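Local coordinates for PAN2-PAN3 deadenylation complex catalytic subunit pan2 (Neurospora crassa, PDB 4CZX), which serves as the catalytic subunit of the PAN deadenylation complex, probably shortening mRNA poly(A) tails, and is represented here by its N-terminal WD40 domain, at residues Tyr17-Ser31 and Trp43-Ile55. Residues are numbered along the deposited sequence; the frame is centred on the assembly and turned at random.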
loop_
_atom_site.group_PDB
_atom_site.type_symbol
_atom_site.label_atom_id
_atom_site.label_comp_id
_atom_site.label_asym_id
_atom_site.label_seq_id
_atom_site.Cartn_x
_atom_site.Cartn_y
_atom_site.Cartn_z
ATOM N N TYR A 17 -17.136 -8.091 19.470
ATOM C CA TYR A 17 -15.905 -8.580 18.848
ATOM C C TYR A 17 -16.216 -9.745 17.915
ATOM O O TYR A 17 -16.640 -10.807 18.370
ATOM C CB TYR A 17 -14.854 -8.994 19.916
ATOM C CG TYR A 17 -13.470 -9.111 19.308
ATOM C CD1 TYR A 17 -12.702 -7.978 19.074
ATOM C CD2 TYR A 17 -12.964 -10.341 18.910
ATOM C CE1 TYR A 17 -11.453 -8.067 18.490
ATOM C CE2 TYR A 17 -11.727 -10.443 18.333
ATOM C CZ TYR A 17 -10.974 -9.298 18.122
ATOM O OH TYR A 17 -9.744 -9.387 17.532
ATOM N N PRO A 18 -16.030 -9.550 16.593
ATOM C CA PRO A 18 -15.545 -8.327 15.936
ATOM C C PRO A 18 -16.616 -7.238 15.856
ATOM O O PRO A 18 -17.757 -7.539 15.518
ATOM C CB PRO A 18 -15.156 -8.821 14.535
ATOM C CG PRO A 18 -16.130 -9.957 14.269
ATOM C CD PRO A 18 -16.299 -10.630 15.623
ATOM N N SER A 19 -16.249 -5.998 16.177
ATOM C CA SER A 19 -17.152 -4.847 16.078
ATOM C C SER A 19 -17.271 -4.362 14.618
ATOM O O SER A 19 -16.505 -4.803 13.766
ATOM C CB SER A 19 -16.647 -3.710 16.962
ATOM O OG SER A 19 -15.680 -2.946 16.269
ATOM N N PRO A 20 -18.221 -3.448 14.325
ATOM C CA PRO A 20 -18.362 -2.988 12.931
ATOM C C PRO A 20 -17.101 -2.379 12.302
ATOM O O PRO A 20 -16.978 -2.396 11.077
ATOM C CB PRO A 20 -19.469 -1.937 13.032
ATOM C CG PRO A 20 -20.332 -2.443 14.149
ATOM C CD PRO A 20 -19.344 -2.976 15.160
ATOM N N ILE A 21 -16.175 -1.872 13.111
ATOM C CA ILE A 21 -14.967 -1.255 12.567
ATOM C C ILE A 21 -13.782 -2.219 12.530
ATOM O O ILE A 21 -12.652 -1.819 12.263
ATOM C CB ILE A 21 -14.573 -0.003 13.372
ATOM C CG1 ILE A 21 -14.413 -0.347 14.849
ATOM C CG2 ILE A 21 -15.623 1.090 13.188
ATOM C CD1 ILE A 21 -13.013 -0.177 15.375
ATOM N N HIS A 22 -14.053 -3.493 12.789
ATOM C CA HIS A 22 -13.043 -4.546 12.726
ATOM C C HIS A 22 -12.989 -5.117 11.308
ATOM O O HIS A 22 -14.024 -5.309 10.683
ATOM C CB HIS A 22 -13.367 -5.660 13.741
ATOM C CG HIS A 22 -12.252 -6.638 13.949
ATOM N ND1 HIS A 22 -11.970 -7.645 13.050
ATOM C CD2 HIS A 22 -11.350 -6.768 14.955
ATOM C CE1 HIS A 22 -10.945 -8.351 13.492
ATOM N NE2 HIS A 22 -10.549 -7.840 14.647
ATOM N N PRO A 23 -11.784 -5.413 10.803
ATOM C CA PRO A 23 -11.677 -5.926 9.432
ATOM C C PRO A 23 -12.409 -7.247 9.183
ATOM O O PRO A 23 -12.674 -7.567 8.020
ATOM C CB PRO A 23 -10.167 -6.110 9.241
ATOM C CG PRO A 23 -9.584 -6.112 10.629
ATOM C CD PRO A 23 -10.464 -5.215 11.431
ATOM N N ASP A 24 -12.728 -7.996 10.237
ATOM C CA ASP A 24 -13.399 -9.281 10.070
ATOM C C ASP A 24 -14.899 -9.221 10.343
ATOM O O ASP A 24 -15.576 -10.249 10.293
ATOM C CB ASP A 24 -12.766 -10.341 10.978
ATOM C CG ASP A 24 -11.306 -10.600 10.641
ATOM O OD1 ASP A 24 -10.819 -10.068 9.619
ATOM O OD2 ASP A 24 -10.654 -11.355 11.388
ATOM N N TYR A 25 -15.425 -8.035 10.623
ATOM C CA TYR A 25 -16.853 -7.895 10.946
ATOM C C TYR A 25 -17.797 -8.561 9.930
ATOM O O TYR A 25 -18.754 -9.264 10.293
ATOM C CB TYR A 25 -17.191 -6.411 11.068
ATOM C CG TYR A 25 -18.625 -6.117 11.413
ATOM C CD1 TYR A 25 -19.123 -6.394 12.677
ATOM C CD2 TYR A 25 -19.486 -5.538 10.473
ATOM C CE1 TYR A 25 -20.429 -6.118 13.006
ATOM C CE2 TYR A 25 -20.802 -5.260 10.795
ATOM C CZ TYR A 25 -21.265 -5.555 12.067
ATOM O OH TYR A 25 -22.564 -5.284 12.415
ATOM N N HIS A 26 -17.518 -8.354 8.649
ATOM C CA HIS A 26 -18.305 -8.863 7.520
ATOM C C HIS A 26 -18.413 -10.380 7.508
ATOM O O HIS A 26 -19.310 -10.963 6.895
ATOM C CB HIS A 26 -17.666 -8.418 6.200
ATOM C CG HIS A 26 -16.377 -9.121 5.896
ATOM N ND1 HIS A 26 -15.170 -8.739 6.446
ATOM C CD2 HIS A 26 -16.113 -10.205 5.127
ATOM C CE1 HIS A 26 -14.218 -9.549 6.018
ATOM N NE2 HIS A 26 -14.762 -10.444 5.213
ATOM N N ALA A 27 -17.435 -11.027 8.134
ATOM C CA ALA A 27 -17.326 -12.479 8.067
ATOM C C ALA A 27 -18.157 -13.195 9.144
ATOM O O ALA A 27 -18.324 -14.411 9.084
ATOM C CB ALA A 27 -15.858 -12.900 8.161
ATOM N N GLY A 28 -18.680 -12.448 10.115
ATOM C CA GLY A 28 -19.616 -13.019 11.072
ATOM C C GLY A 28 -19.210 -12.874 12.533
ATOM O O GLY A 28 -18.224 -12.216 12.850
ATOM N N PRO A 29 -19.981 -13.490 13.436
ATOM C CA PRO A 29 -19.728 -13.405 14.882
ATOM C C PRO A 29 -18.507 -14.199 15.307
ATOM O O PRO A 29 -17.850 -14.831 14.476
ATOM C CB PRO A 29 -20.998 -14.009 15.491
ATOM C CG PRO A 29 -21.415 -15.024 14.472
ATOM C CD PRO A 29 -21.139 -14.349 13.134
ATOM N N ALA A 30 -18.210 -14.168 16.605
ATOM C CA ALA A 30 -17.094 -14.932 17.147
ATOM C C ALA A 30 -17.184 -16.416 16.767
ATOM O O ALA A 30 -18.281 -16.970 16.619
ATOM C CB ALA A 30 -17.033 -14.766 18.669
ATOM N N SER A 31 -16.024 -17.034 16.582
ATOM C CA SER A 31 -15.919 -18.433 16.186
ATOM C C SER A 31 -15.691 -19.319 17.401
ATOM O O SER A 31 -15.972 -20.529 17.372
ATOM C CB SER A 31 -14.771 -18.618 15.189
ATOM O OG SER A 31 -13.538 -18.222 15.787
ATOM N N TRP A 43 -10.315 -14.832 25.871
ATOM C CA TRP A 43 -9.933 -14.799 24.461
ATOM C C TRP A 43 -11.116 -15.067 23.534
ATOM O O TRP A 43 -11.930 -15.963 23.794
ATOM C CB TRP A 43 -8.826 -15.815 24.199
ATOM C CG TRP A 43 -7.520 -15.421 24.851
ATOM C CD1 TRP A 43 -7.143 -15.659 26.140
ATOM C CD2 TRP A 43 -6.442 -14.689 24.246
ATOM N NE1 TRP A 43 -5.887 -15.136 26.373
ATOM C CE2 TRP A 43 -5.437 -14.538 25.226
ATOM C CE3 TRP A 43 -6.225 -14.157 22.967
ATOM C CZ2 TRP A 43 -4.229 -13.874 24.970
ATOM C CZ3 TRP A 43 -5.022 -13.493 22.714
ATOM C CH2 TRP A 43 -4.042 -13.363 23.708
ATOM N N ILE A 44 -11.202 -14.285 22.457
ATOM C CA ILE A 44 -12.306 -14.390 21.485
ATOM C C ILE A 44 -11.734 -14.506 20.081
ATOM O O ILE A 44 -10.844 -13.737 19.710
ATOM C CB ILE A 44 -13.247 -13.161 21.561
ATOM C CG1 ILE A 44 -13.736 -12.946 22.997
ATOM C CG2 ILE A 44 -14.404 -13.258 20.544
ATOM C CD1 ILE A 44 -14.589 -11.717 23.174
ATOM N N GLY A 45 -12.221 -15.467 19.295
ATOM C CA GLY A 45 -11.741 -15.610 17.931
ATOM C C GLY A 45 -12.748 -15.134 16.889
ATOM O O GLY A 45 -13.950 -15.162 17.147
ATOM N N THR A 46 -12.262 -14.679 15.730
ATOM C CA THR A 46 -13.138 -14.281 14.609
ATOM C C THR A 46 -13.167 -15.324 13.500
ATOM O O THR A 46 -12.346 -16.239 13.463
ATOM C CB THR A 46 -12.704 -12.924 13.942
ATOM O OG1 THR A 46 -11.580 -13.147 13.078
ATOM C CG2 THR A 46 -12.364 -11.849 14.982
ATOM N N GLN A 47 -14.087 -15.136 12.556
ATOM C CA GLN A 47 -14.282 -16.073 11.463
ATOM C C GLN A 47 -13.134 -16.050 10.449
ATOM O O GLN A 47 -13.143 -16.832 9.496
ATOM C CB GLN A 47 -15.618 -15.779 10.748
ATOM C CG GLN A 47 -16.854 -15.921 11.644
ATOM C CD GLN A 47 -17.047 -17.341 12.120
ATOM O OE1 GLN A 47 -16.630 -18.283 11.445
ATOM N NE2 GLN A 47 -17.664 -17.509 13.302
ATOM N N LYS A 48 -12.172 -15.138 10.632
ATOM C CA LYS A 48 -11.015 -15.050 9.741
ATOM C C LYS A 48 -9.708 -15.190 10.523
ATOM O O LYS A 48 -8.622 -14.924 10.007
ATOM C CB LYS A 48 -11.024 -13.732 8.954
ATOM C CG LYS A 48 -12.133 -13.661 7.885
ATOM C CD LYS A 48 -12.414 -12.212 7.481
ATOM C CE LYS A 48 -11.271 -11.610 6.662
ATOM N NZ LYS A 48 -11.201 -10.109 6.750
ATOM N N GLY A 49 -9.806 -15.596 11.774
ATOM C CA GLY A 49 -8.599 -15.884 12.534
ATOM C C GLY A 49 -7.998 -14.759 13.364
ATOM O O GLY A 49 -6.863 -14.877 13.829
ATOM N N PHE A 50 -8.729 -13.671 13.582
ATOM C CA PHE A 50 -8.231 -12.705 14.572
ATOM C C PHE A 50 -8.467 -13.240 15.986
ATOM O O PHE A 50 -9.522 -13.816 16.276
ATOM C CB PHE A 50 -8.907 -11.337 14.416
ATOM C CG PHE A 50 -7.941 -10.219 14.157
ATOM C CD1 PHE A 50 -7.236 -9.635 15.207
ATOM C CD2 PHE A 50 -7.738 -9.752 12.876
ATOM C CE1 PHE A 50 -6.338 -8.601 14.960
ATOM C CE2 PHE A 50 -6.843 -8.719 12.621
ATOM C CZ PHE A 50 -6.144 -8.139 13.662
ATOM N N ALA A 51 -7.467 -13.062 16.846
ATOM C CA ALA A 51 -7.585 -13.352 18.268
ATOM C C ALA A 51 -7.598 -12.041 19.027
ATOM O O ALA A 51 -6.708 -11.195 18.825
ATOM C CB ALA A 51 -6.424 -14.223 18.744
ATOM N N GLY A 52 -8.607 -11.847 19.867
ATOM C CA GLY A 52 -8.625 -10.702 20.765
ATOM C C GLY A 52 -8.653 -11.154 22.219
ATOM O O GLY A 52 -9.374 -12.088 22.553
ATOM N N SER A 53 -7.865 -10.499 23.075
ATOM C CA SER A 53 -7.867 -10.795 24.508
ATOM C C SER A 53 -8.403 -9.604 25.297
ATOM O O SER A 53 -8.180 -8.441 24.925
ATOM C CB SER A 53 -6.465 -11.164 24.998
ATOM O OG SER A 53 -5.596 -10.043 24.991
ATOM N N PHE A 54 -9.106 -9.907 26.386
ATOM C CA PHE A 54 -9.788 -8.903 27.206
ATOM C C PHE A 54 -9.627 -9.188 28.704
ATOM O O PHE A 54 -9.736 -10.341 29.138
ATOM C CB PHE A 54 -11.265 -8.850 26.819
ATOM C CG PHE A 54 -11.487 -8.539 25.360
ATOM C CD1 PHE A 54 -11.542 -9.557 24.419
ATOM C CD2 PHE A 54 -11.613 -7.226 24.931
ATOM C CE1 PHE A 54 -11.731 -9.273 23.074
ATOM C CE2 PHE A 54 -11.801 -6.931 23.581
ATOM C CZ PHE A 54 -11.861 -7.959 22.656
ATOM N N ILE A 55 -9.372 -8.134 29.489
ATOM C CA ILE A 55 -9.017 -8.276 30.906
ATOM C C ILE A 55 -10.178 -8.071 31.853
ATOM O O ILE A 55 -10.901 -7.077 31.761
ATOM C CB ILE A 55 -7.930 -7.251 31.342
ATOM C CG1 ILE A 55 -6.741 -7.254 30.384
ATOM C CG2 ILE A 55 -7.485 -7.505 32.782
ATOM C CD1 ILE A 55 -5.882 -6.002 30.503
HETATM O O HOH W 1 -15.647 -12.562 12.018
#
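In this WD40 propeller the loop between two neighbouring blades, Tyr17 to Ser31, closes over the turn of the hairpin formed by strands 41-45 and 50-55. Its polar core is Asp24, which meets Thr46 and Lys48 with separate oxygens. Thr46 OG1 donates to Asp24 OD2 at 2.6 Å on the anti side of the carboxylate, while Lys48 NZ reaches OD1 at 2.9 Å from above its plane; Arg66 adds a second salt bridge to OD1. With OG1 set between its backbone N and carbonyl carbon (chi1 78°), Thr46 also accepts from the backbone N of Lys48, an ST turn, and from that of Phe50. A valine here would remove the hydroxyl and would probably leave the Lys48 and Phe50 amides without that acceptor and Asp24 OD2 without that donor, weakening the hold of the loop on the hairpin turn. Beside this core, His22 turns its ring edge onto the face of Phe50 (planes at 83°), and its ND1 accepts from Asp24 N, which fixes the imidazole. Tyr17 lies against the strands: Phe54 presents an edge to its face, and CG2 of Ile44 meets CD2 at the edge of the Tyr17 ring, near its plane, at 3.6 Å. Farther along, Gln47 NE2 donates to Pro29 O (2.9 Å), and a water bridges Asp24 O, Gly28 O and Gln47 N. Finally Ser31 N binds Gly45 O, leading the loop into strand 32-35, the first strand of the four-stranded antiparallel meander typical of a beta-propeller blade.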